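Long-range contacts in uncharacterized protein MJ0754 (Methanocaldococcus jannaschii, PDB 3Q4N), which is of unknown function but folds as a ferritin-like four-helix bundle that binds metal, with a dinuclear centre: residues E23-E28 / I70-K75; L65-I70 / N129-F134; L115-L120 / Q164-E169. All coordinates share one frame; numbering follows the deposited sequence.

Contact 1 of 3, residues E23-E28 / I70-K75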
loop_
_atom_site.group_PDB
_atom_site.type_symbol
_atom_site.label_atom_id
_atom_site.label_comp_id
_atom_site.label_asym_id
_atom_site.label_seq_id
_atom_site.Cartn_x
_atom_site.Cartn_y
_atom_site.Cartn_z
ATOM N N GLU B 23 4.128 5.389 -12.536
ATOM C CA GLU B 23 4.376 4.359 -11.538
ATOM C C GLU B 23 3.767 3.047 -11.986
ATOM O O GLU B 23 4.385 1.976 -11.848
ATOM C CB GLU B 23 3.802 4.776 -10.188
ATOM C CG GLU B 23 4.624 4.300 -8.996
ATOM C CD GLU B 23 3.944 4.627 -7.666
ATOM O OE1 GLU B 23 4.526 5.436 -6.882
ATOM O OE2 GLU B 23 2.825 4.088 -7.416
ATOM N N MET B 24 2.558 3.156 -12.539
ATOM C CA MET B 24 1.812 2.017 -13.002
ATOM C C MET B 24 2.461 1.367 -14.205
ATOM O O MET B 24 2.411 0.150 -14.351
ATOM C CB MET B 24 0.404 2.439 -13.334
ATOM C CG MET B 24 -0.494 2.590 -12.112
ATOM S SD MET B 24 -0.445 1.235 -10.916
ATOM C CE MET B 24 -0.810 -0.222 -11.854
ATOM N N ARG B 25 3.071 2.179 -15.063
ATOM C CA ARG B 25 3.815 1.667 -16.214
ATOM C C ARG B 25 4.910 0.747 -15.711
ATOM O O ARG B 25 5.082 -0.361 -16.221
ATOM C CB ARG B 25 4.424 2.815 -17.027
ATOM C CG ARG B 25 5.452 2.403 -18.098
ATOM C CD ARG B 25 4.791 1.878 -19.382
ATOM N NE ARG B 25 5.761 1.512 -20.418
ATOM C CZ ARG B 25 5.555 0.560 -21.329
ATOM N NH1 ARG B 25 4.418 -0.129 -21.352
ATOM N NH2 ARG B 25 6.491 0.285 -22.222
ATOM N N GLU B 26 5.643 1.193 -14.696
ATOM C CA GLU B 26 6.653 0.330 -14.123
ATOM C C GLU B 26 6.118 -0.732 -13.180
ATOM O O GLU B 26 6.759 -1.767 -12.994
ATOM C CB GLU B 26 7.765 1.123 -13.468
ATOM C CG GLU B 26 9.101 0.872 -14.140
ATOM C CD GLU B 26 10.072 2.028 -14.003
ATOM O OE1 GLU B 26 9.827 2.932 -13.159
ATOM O OE2 GLU B 26 11.083 2.008 -14.752
ATOM N N GLU B 27 4.943 -0.503 -12.600
ATOM C CA GLU B 27 4.393 -1.520 -11.736
ATOM C C GLU B 27 4.116 -2.801 -12.508
ATOM O O GLU B 27 4.524 -3.863 -12.051
ATOM C CB GLU B 27 3.184 -1.034 -10.955
ATOM C CG GLU B 27 3.000 -1.803 -9.649
ATOM C CD GLU B 27 2.248 -1.009 -8.568
ATOM O OE1 GLU B 27 1.190 -1.497 -8.090
ATOM O OE2 GLU B 27 2.711 0.098 -8.190
ATOM N N GLU B 28 3.471 -2.686 -13.678
ATOM C CA GLU B 28 3.088 -3.834 -14.531
ATOM C C GLU B 28 4.303 -4.558 -15.104
ATOM O O GLU B 28 4.273 -5.759 -15.407
ATOM C CB GLU B 28 2.180 -3.382 -15.675
ATOM C CG GLU B 28 0.891 -2.656 -15.247
ATOM C CD GLU B 28 -0.207 -3.565 -14.620
ATOM O OE1 GLU B 28 -0.674 -4.523 -15.272
ATOM O OE2 GLU B 28 -0.627 -3.311 -13.462
ATOM N N ILE B 70 4.191 12.074 -22.093
ATOM C CA ILE B 70 4.868 12.057 -20.802
ATOM C C ILE B 70 6.098 11.166 -20.959
ATOM O O ILE B 70 5.974 10.019 -21.396
ATOM C CB ILE B 70 3.953 11.491 -19.670
ATOM C CG1 ILE B 70 2.723 12.374 -19.449
ATOM C CG2 ILE B 70 4.719 11.360 -18.356
ATOM C CD1 ILE B 70 1.633 11.740 -18.582
ATOM N N PRO B 71 7.291 11.684 -20.609
ATOM C CA PRO B 71 8.509 10.895 -20.818
ATOM C C PRO B 71 8.398 9.547 -20.111
ATOM O O PRO B 71 8.332 9.496 -18.866
ATOM C CB PRO B 71 9.611 11.754 -20.178
ATOM C CG PRO B 71 8.875 12.623 -19.168
ATOM C CD PRO B 71 7.555 12.916 -19.840
ATOM N N ASP B 72 8.351 8.485 -20.921
ATOM C CA ASP B 72 8.274 7.080 -20.481
ATOM C C ASP B 72 9.441 6.657 -19.553
ATOM O O ASP B 72 10.604 6.963 -19.845
ATOM C CB ASP B 72 8.243 6.199 -21.732
ATOM C CG ASP B 72 8.138 4.725 -21.425
ATOM O OD1 ASP B 72 8.760 4.263 -20.457
ATOM O OD2 ASP B 72 7.439 4.015 -22.175
ATOM N N PRO B 73 9.131 5.962 -18.434
ATOM C CA PRO B 73 10.177 5.543 -17.502
ATOM C C PRO B 73 10.924 4.281 -17.912
ATOM O O PRO B 73 12.080 4.124 -17.523
ATOM C CB PRO B 73 9.420 5.313 -16.193
ATOM C CG PRO B 73 8.046 4.994 -16.594
ATOM C CD PRO B 73 7.785 5.670 -17.907
ATOM N N VAL B 74 10.281 3.395 -18.676
ATOM C CA VAL B 74 10.937 2.168 -19.166
ATOM C C VAL B 74 11.881 2.490 -20.326
ATOM O O VAL B 74 11.580 2.201 -21.495
ATOM C CB VAL B 74 9.953 1.056 -19.650
ATOM C CG1 VAL B 74 10.632 -0.290 -19.555
ATOM C CG2 VAL B 74 8.662 1.032 -18.862
ATOM N N LYS B 75 13.016 3.099 -19.999
ATOM C CA LYS B 75 14.056 3.351 -20.978
ATOM C C LYS B 75 14.673 2.005 -21.407
ATOM O O LYS B 75 14.564 1.613 -22.580
ATOM C CB LYS B 75 15.092 4.351 -20.433
ATOM C CG LYS B 75 14.837 5.834 -20.820
ATOM C CD LYS B 75 14.387 6.749 -19.663
ATOM C CE LYS B 75 14.441 8.244 -20.090
ATOM N NZ LYS B 75 13.410 9.131 -19.448
#
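Arg25, on helix 15-42, reaches the loop that follows helix 45-68 and meets three successive residues there. Its CG lies 4.0 Å from CG of Pro73 and 3.6 Å from CG2 of Val74, while farther out NE stands 3.5 Å from OD2 of Asp72 in a salt bridge. The bridge is a long one, and the guanidinium and carboxylate planes are turned almost perpendicular, 86° apart, so it is an electrostatic pairing without the two-pronged, coplanar fit of these groups. The arginine can serve both kinds of partner because CG stands anti to the backbone N (chi1 169°) and the chain then bends at chi2; Val74 lies across it at about a right angle.

One residue on, Glu26 runs past Pro73 in the opposite direction, its OE1 3.9 Å from CB of the proline. Its polar partner lies outside the two segments: OE2 accepts a hydrogen bond from the backbone N of Ser83, and the hydroxyl of Ser83 also bonds the carbonyl O of Pro73. Asp72 likewise has a second cation, Lys62 of helix 45-68, at the same OD2 that faces Arg25. The loop itself is turned at Val74, the centre of an inverse gamma turn. Leu65 of helix 45-68 packs against Pro73.

A single carboxylate oxygen shared by two cations probably keeps Asp72 ionised, so that charge probably helps to hold this irregular loop beside the helix while proline and valine supply its apolar contact.

Contact 2 of 3, residues L65-I70 / N129-F134; sequences LEKYNI and NEDIKF
Tyr68, in the last turn of helix 45-68, reaches across to the start of helix 130-155, where the closest pair of CA atoms, those of Lys67 and Asp131, is still 10.1 Å apart. From CB the ring is sent across with CG anti to the carbonyl carbon (chi1 -77°). Contact begins at CE1, 3.4 Å from ND2 of Asn129, and at CE2, 3.8 Å from OD2 of Asp131. CZ comes within 4.4 Å of CD1 of Ile132, a loose apolar touch.

The hydroxyl does most of the work. OH donates to OD2 of Asp131 at 2.8 Å, the carboxylate oxygen lying near the plane of the ring at its edge, whereas the hydroxyl itself stands above the carboxylate plane, the two planes being 86° apart. OH also receives a weak bond from ND2 of Asn129 at 3.3 Å, and another weak one from the backbone N of Gln11 in the N-terminal arm. Lys67, its chain bent at chi2 and chi4, brings NZ to 3.2 Å from the same OD2 in a salt bridge and gives a further hydrogen bond to the carbonyl O of Pro9. That oxygen of Asp131 therefore faces both a hydroxyl and an ammonium group, which would probably stabilise its negative charge.

Asn129 has a second role at its other amide atom: OD1 accepts from the backbone N of Ile132 and, weakly, from that of Asp131. This is a classical N-cap of helix 130-155, here facing a helix C terminus closed by a Schellman motif at Asn69, so the contact joins two capped helix ends at one end of the ferritin-like bundle.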
loop_
_atom_site.group_PDB
_atom_site.type_symbol
_atom_site.label_atom_id
_atom_site.label_comp_id
_atom_site.label_asym_id
_atom_site.label_seq_id
_atom_site.Cartn_x
_atom_site.Cartn_y
_atom_site.Cartn_z
ATOM N N LEU B 65 0.734 7.232 -22.107
ATOM C CA LEU B 65 1.908 8.051 -21.988
ATOM C C LEU B 65 2.113 8.704 -23.328
ATOM O O LEU B 65 2.544 9.849 -23.405
ATOM C CB LEU B 65 3.133 7.219 -21.608
ATOM C CG LEU B 65 3.135 6.265 -20.400
ATOM C CD1 LEU B 65 4.516 6.224 -19.763
ATOM C CD2 LEU B 65 2.117 6.661 -19.349
ATOM N N GLU B 66 1.787 7.972 -24.387
ATOM C CA GLU B 66 1.882 8.488 -25.738
ATOM C C GLU B 66 0.812 9.541 -25.948
ATOM O O GLU B 66 1.100 10.657 -26.379
ATOM C CB GLU B 66 1.665 7.368 -26.747
ATOM C CG GLU B 66 2.782 6.360 -26.824
ATOM C CD GLU B 66 2.487 5.264 -27.835
ATOM O OE1 GLU B 66 1.347 4.714 -27.819
ATOM O OE2 GLU B 66 3.402 4.946 -28.637
ATOM N N LYS B 67 -0.426 9.175 -25.629
ATOM C CA LYS B 67 -1.578 10.026 -25.875
ATOM C C LYS B 67 -1.450 11.363 -25.163
ATOM O O LYS B 67 -1.948 12.355 -25.661
ATOM C CB LYS B 67 -2.857 9.323 -25.413
ATOM C CG LYS B 67 -4.028 9.407 -26.375
ATOM C CD LYS B 67 -4.624 10.803 -26.468
ATOM C CE LYS B 67 -6.072 10.742 -26.885
ATOM N NZ LYS B 67 -6.883 10.226 -25.739
ATOM N N TYR B 68 -0.796 11.390 -24.005
ATOM C CA TYR B 68 -0.749 12.597 -23.187
ATOM C C TYR B 68 0.642 13.153 -23.133
ATOM O O TYR B 68 0.889 14.154 -22.461
ATOM C CB TYR B 68 -1.266 12.329 -21.774
ATOM C CG TYR B 68 -2.764 12.250 -21.717
ATOM C CD1 TYR B 68 -3.515 13.284 -21.176
ATOM C CD2 TYR B 68 -3.438 11.152 -22.224
ATOM C CE1 TYR B 68 -4.925 13.219 -21.128
ATOM C CE2 TYR B 68 -4.835 11.074 -22.188
ATOM C CZ TYR B 68 -5.580 12.108 -21.639
ATOM O OH TYR B 68 -6.968 12.023 -21.607
ATOM N N ASN B 69 1.547 12.498 -23.850
ATOM C CA ASN B 69 2.931 12.951 -23.958
ATOM C C ASN B 69 3.582 13.141 -22.591
ATOM O O ASN B 69 3.510 14.214 -22.001
ATOM C CB ASN B 69 3.001 14.253 -24.773
ATOM C CG ASN B 69 4.338 14.439 -25.491
ATOM O OD1 ASN B 69 5.390 13.899 -25.077
ATOM N ND2 ASN B 69 4.306 15.218 -26.577
ATOM N N ILE B 70 4.191 12.074 -22.093
ATOM C CA ILE B 70 4.868 12.057 -20.802
ATOM C C ILE B 70 6.098 11.166 -20.959
ATOM O O ILE B 70 5.974 10.019 -21.396
ATOM C CB ILE B 70 3.953 11.491 -19.670
ATOM C CG1 ILE B 70 2.723 12.374 -19.449
ATOM C CG2 ILE B 70 4.719 11.360 -18.356
ATOM C CD1 ILE B 70 1.633 11.740 -18.582
ATOM N N ASN B 129 -9.813 11.966 -14.609
ATOM C CA ASN B 129 -9.575 11.892 -16.056
ATOM C C ASN B 129 -10.253 10.641 -16.600
ATOM O O ASN B 129 -9.762 9.537 -16.403
ATOM C CB ASN B 129 -8.074 11.879 -16.370
ATOM C CG ASN B 129 -7.774 11.740 -17.853
ATOM O OD1 ASN B 129 -8.332 10.889 -18.537
ATOM N ND2 ASN B 129 -6.851 12.566 -18.349
ATOM N N GLU B 130 -11.380 10.807 -17.283
ATOM C CA GLU B 130 -12.177 9.654 -17.717
ATOM C C GLU B 130 -11.445 8.587 -18.598
ATOM O O GLU B 130 -11.866 7.429 -18.640
ATOM C CB GLU B 130 -13.497 10.123 -18.345
ATOM C CG GLU B 130 -14.640 9.097 -18.235
ATOM C CD GLU B 130 -15.164 8.928 -16.806
ATOM O OE1 GLU B 130 -15.878 9.840 -16.326
ATOM O OE2 GLU B 130 -14.872 7.878 -16.170
ATOM N N ASP B 131 -10.359 8.969 -19.273
ATOM C CA ASP B 131 -9.507 8.033 -20.029
ATOM C C ASP B 131 -8.695 7.116 -19.110
ATOM O O ASP B 131 -8.829 5.877 -19.144
ATOM C CB ASP B 131 -8.522 8.799 -20.921
ATOM C CG ASP B 131 -9.158 9.334 -22.184
ATOM O OD1 ASP B 131 -10.356 9.027 -22.411
ATOM O OD2 ASP B 131 -8.449 10.061 -22.944
ATOM N N ILE B 132 -7.820 7.741 -18.318
ATOM C CA ILE B 132 -7.046 7.071 -17.280
ATOM C C ILE B 132 -7.939 6.106 -16.545
ATOM O O ILE B 132 -7.649 4.910 -16.542
ATOM C CB ILE B 132 -6.476 8.085 -16.266
ATOM C CG1 ILE B 132 -5.240 8.782 -16.821
ATOM C CG2 ILE B 132 -6.074 7.408 -14.985
ATOM C CD1 ILE B 132 -5.454 9.467 -18.140
ATOM N N LYS B 133 -9.024 6.633 -15.955
ATOM C CA LYS B 133 -9.983 5.852 -15.169
ATOM C C LYS B 133 -10.355 4.544 -15.848
ATOM O O LYS B 133 -10.285 3.480 -15.238
ATOM C CB LYS B 133 -11.237 6.660 -14.842
ATOM C CG LYS B 133 -11.432 6.968 -13.354
ATOM C CD LYS B 133 -12.871 7.432 -13.076
ATOM C CE LYS B 133 -13.102 7.761 -11.601
ATOM N NZ LYS B 133 -14.371 8.516 -11.440
ATOM N N PHE B 134 -10.707 4.626 -17.128
ATOM C CA PHE B 134 -11.048 3.437 -17.925
ATOM C C PHE B 134 -9.916 2.412 -18.100
ATOM O O PHE B 134 -10.173 1.217 -18.060
ATOM C CB PHE B 134 -11.593 3.838 -19.290
ATOM C CG PHE B 134 -12.054 2.679 -20.111
ATOM C CD1 PHE B 134 -13.194 1.969 -19.751
ATOM C CD2 PHE B 134 -11.360 2.305 -21.258
ATOM C CE1 PHE B 134 -13.637 0.898 -20.522
ATOM C CE2 PHE B 134 -11.781 1.232 -22.031
ATOM C CZ PHE B 134 -12.928 0.523 -21.665
#

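Contact 3 of 3, residues L115-L120 / Q164-E169; sequences LDIADL and QYISKE
Leu115 and Tyr165 make the CH-pi part of this contact between helix 102-125 and the loop leading into helix 168-175. CD1 of Leu115 sits over one face of the Tyr165 ring, 4.2 Å from its centroid and 15° off the ring normal, displaced toward the rim. CB of Gln164 lies over the opposite face, so the ring is held between a leucine from the helix and its own chain neighbour. Having CG anti to the carbonyl carbon (chi1 -54°) brings the tyrosine obliquely across Leu115, where CD2 approaches CB of that leucine to 3.8 Å and its backbone N to 3.6 Å.

The remaining contacts are van der Waals, mostly apolar, and close around a small residue. CB of Ala118 meets CB of Tyr165 at 3.6 Å, and the short side chain lets the loop come near: the CA atoms of Ala118 and Ile166 are 5.5 Å apart. Ile166 turns its CG2 branch, anti to the carbonyl carbon, to the helix, 3.9 Å from CB of Ile117 and the same distance from the backbone N of Ala118. A serine at Tyr165 would probably leave CD1 of Leu115 and CB of Gln164 without the ring that separates them, opening a gap beside the helix.

Asp114 supplies part of the loop's polar bonding, its carboxylate accepting from the backbone N atoms of Gln164, Tyr165 and Ile166. Beyond the contact, Ile117 also packs on Met140 and Ser143 of helix 130-155, and the second subunit reaches the loop through its Lys86 and the start of helix 168-175 through its Glu19.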
loop_
_atom_site.group_PDB
_atom_site.type_symbol
_atom_site.label_atom_id
_atom_site.label_comp_id
_atom_site.label_asym_id
_atom_site.label_seq_id
_atom_site.Cartn_x
_atom_site.Cartn_y
_atom_site.Cartn_z
ATOM N N LEU B 115 -0.997 -6.332 -4.316
ATOM C CA LEU B 115 -0.451 -5.018 -4.411
ATOM C C LEU B 115 -0.916 -4.334 -5.688
ATOM O O LEU B 115 -0.957 -3.107 -5.768
ATOM C CB LEU B 115 1.059 -5.118 -4.401
ATOM C CG LEU B 115 1.755 -3.772 -4.274
ATOM C CD1 LEU B 115 1.022 -2.852 -3.311
ATOM C CD2 LEU B 115 3.163 -4.001 -3.778
ATOM N N ASP B 116 -1.260 -5.106 -6.704
ATOM C CA ASP B 116 -1.615 -4.454 -7.939
ATOM C C ASP B 116 -3.013 -3.851 -7.859
ATOM O O ASP B 116 -3.174 -2.660 -8.111
ATOM C CB ASP B 116 -1.460 -5.382 -9.125
ATOM C CG ASP B 116 -0.758 -4.711 -10.297
ATOM O OD1 ASP B 116 0.247 -5.279 -10.799
ATOM O OD2 ASP B 116 -1.202 -3.619 -10.719
ATOM N N ILE B 117 -4.014 -4.638 -7.462
ATOM C CA ILE B 117 -5.351 -4.096 -7.233
ATOM C C ILE B 117 -5.373 -2.946 -6.188
ATOM O O ILE B 117 -6.229 -2.049 -6.263
ATOM C CB ILE B 117 -6.303 -5.176 -6.781
ATOM C CG1 ILE B 117 -6.226 -6.368 -7.715
ATOM C CG2 ILE B 117 -7.722 -4.655 -6.738
ATOM C CD1 ILE B 117 -6.809 -7.655 -7.112
ATOM N N ALA B 118 -4.453 -2.974 -5.221
ATOM C CA ALA B 118 -4.425 -1.965 -4.164
ATOM C C ALA B 118 -4.036 -0.611 -4.746
ATOM O O ALA B 118 -4.696 0.417 -4.515
ATOM C CB ALA B 118 -3.449 -2.371 -3.068
ATOM N N ASP B 119 -2.964 -0.623 -5.529
ATOM C CA ASP B 119 -2.426 0.612 -6.059
ATOM C C ASP B 119 -3.321 1.120 -7.179
ATOM O O ASP B 119 -3.572 2.311 -7.295
ATOM C CB ASP B 119 -0.963 0.416 -6.429
ATOM C CG ASP B 119 -0.112 0.022 -5.197
ATOM O OD1 ASP B 119 -0.670 -0.021 -4.078
ATOM O OD2 ASP B 119 1.106 -0.254 -5.318
ATOM N N LEU B 120 -3.877 0.199 -7.946
ATOM C CA LEU B 120 -4.904 0.547 -8.898
ATOM C C LEU B 120 -6.026 1.302 -8.219
ATOM O O LEU B 120 -6.386 2.366 -8.677
ATOM C CB LEU B 120 -5.424 -0.706 -9.620
ATOM C CG LEU B 120 -4.526 -1.231 -10.753
ATOM C CD1 LEU B 120 -4.938 -2.586 -11.217
ATOM C CD2 LEU B 120 -4.481 -0.275 -11.953
ATOM N N GLN B 164 -3.123 -8.589 1.887
ATOM C CA GLN B 164 -2.239 -7.790 2.728
ATOM C C GLN B 164 -2.506 -6.339 2.451
ATOM O O GLN B 164 -2.274 -5.487 3.304
ATOM C CB GLN B 164 -0.774 -8.093 2.423
ATOM C CG GLN B 164 -0.383 -9.547 2.620
ATOM C CD GLN B 164 0.957 -9.910 1.966
ATOM O OE1 GLN B 164 1.093 -9.895 0.748
ATOM N NE2 GLN B 164 1.939 -10.260 2.785
ATOM N N TYR B 165 -3.002 -6.070 1.246
ATOM C CA TYR B 165 -3.147 -4.713 0.751
ATOM C C TYR B 165 -4.563 -4.402 0.388
ATOM O O TYR B 165 -5.014 -3.281 0.615
ATOM C CB TYR B 165 -2.248 -4.501 -0.457
ATOM C CG TYR B 165 -0.812 -4.864 -0.162
ATOM C CD1 TYR B 165 -0.102 -4.187 0.831
ATOM C CD2 TYR B 165 -0.166 -5.890 -0.864
ATOM C CE1 TYR B 165 1.213 -4.506 1.119
ATOM C CE2 TYR B 165 1.154 -6.218 -0.587
ATOM C CZ TYR B 165 1.839 -5.521 0.416
ATOM O OH TYR B 165 3.149 -5.825 0.728
ATOM N N ILE B 166 -5.263 -5.375 -0.193
ATOM C CA ILE B 166 -6.712 -5.219 -0.423
ATOM C C ILE B 166 -7.471 -5.710 0.807
ATOM O O ILE B 166 -6.886 -6.391 1.642
ATOM C CB ILE B 166 -7.209 -5.938 -1.690
ATOM C CG1 ILE B 166 -6.794 -7.407 -1.667
ATOM C CG2 ILE B 166 -6.688 -5.225 -2.922
ATOM C CD1 ILE B 166 -7.663 -8.298 -2.506
ATOM N N SER B 167 -8.748 -5.361 0.941
ATOM C CA SER B 167 -9.511 -5.799 2.114
ATOM C C SER B 167 -9.584 -7.316 2.174
ATOM O O SER B 167 -9.304 -7.984 1.175
ATOM C CB SER B 167 -10.916 -5.205 2.116
ATOM O OG SER B 167 -11.405 -5.024 0.811
ATOM N N LYS B 168 -9.913 -7.870 3.340
ATOM C CA LYS B 168 -10.349 -9.266 3.382
ATOM C C LYS B 168 -11.662 -9.276 2.651
ATOM O O LYS B 168 -11.873 -10.082 1.744
ATOM C CB LYS B 168 -10.593 -9.774 4.802
ATOM C CG LYS B 168 -9.579 -10.782 5.310
ATOM C CD LYS B 168 -8.624 -10.118 6.288
ATOM C CE LYS B 168 -8.053 -11.117 7.274
ATOM N NZ LYS B 168 -7.323 -10.393 8.345
ATOM N N GLU B 169 -12.525 -8.334 3.032
ATOM C CA GLU B 169 -13.889 -8.284 2.521
ATOM C C GLU B 169 -13.981 -8.297 1.012
ATOM O O GLU B 169 -14.947 -8.829 0.476
ATOM C CB GLU B 169 -14.679 -7.098 3.096
ATOM C CG GLU B 169 -15.670 -7.478 4.214
ATOM C CD GLU B 169 -16.741 -8.449 3.735
ATOM O OE1 GLU B 169 -16.525 -9.687 3.877
ATOM O OE2 GLU B 169 -17.774 -7.972 3.198
#

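How the contacts relate
From the N terminus, helix 15-42 supplies the first half of contact 1, which closes across helix 45-68 when the chain reaches 70-75. Contact 2 opens at the end of helix 45-68, before that closure, and ends at the start of helix 130-155, so contacts 1 and 2 cross; they share Ile70. Contact 3 opens on helix 102-125, still within the span of contact 2, and closes beyond it at 164-169, crossing contact 2 but following contact 1 in series. Contacts 1 and 3 come together where acids of like charge lie close, Glu28 by Asp116 and Glu27 by Asp119. Contacts 1 and 3 each tie a long helix to a loop, and contact 2 joins the ends of two others.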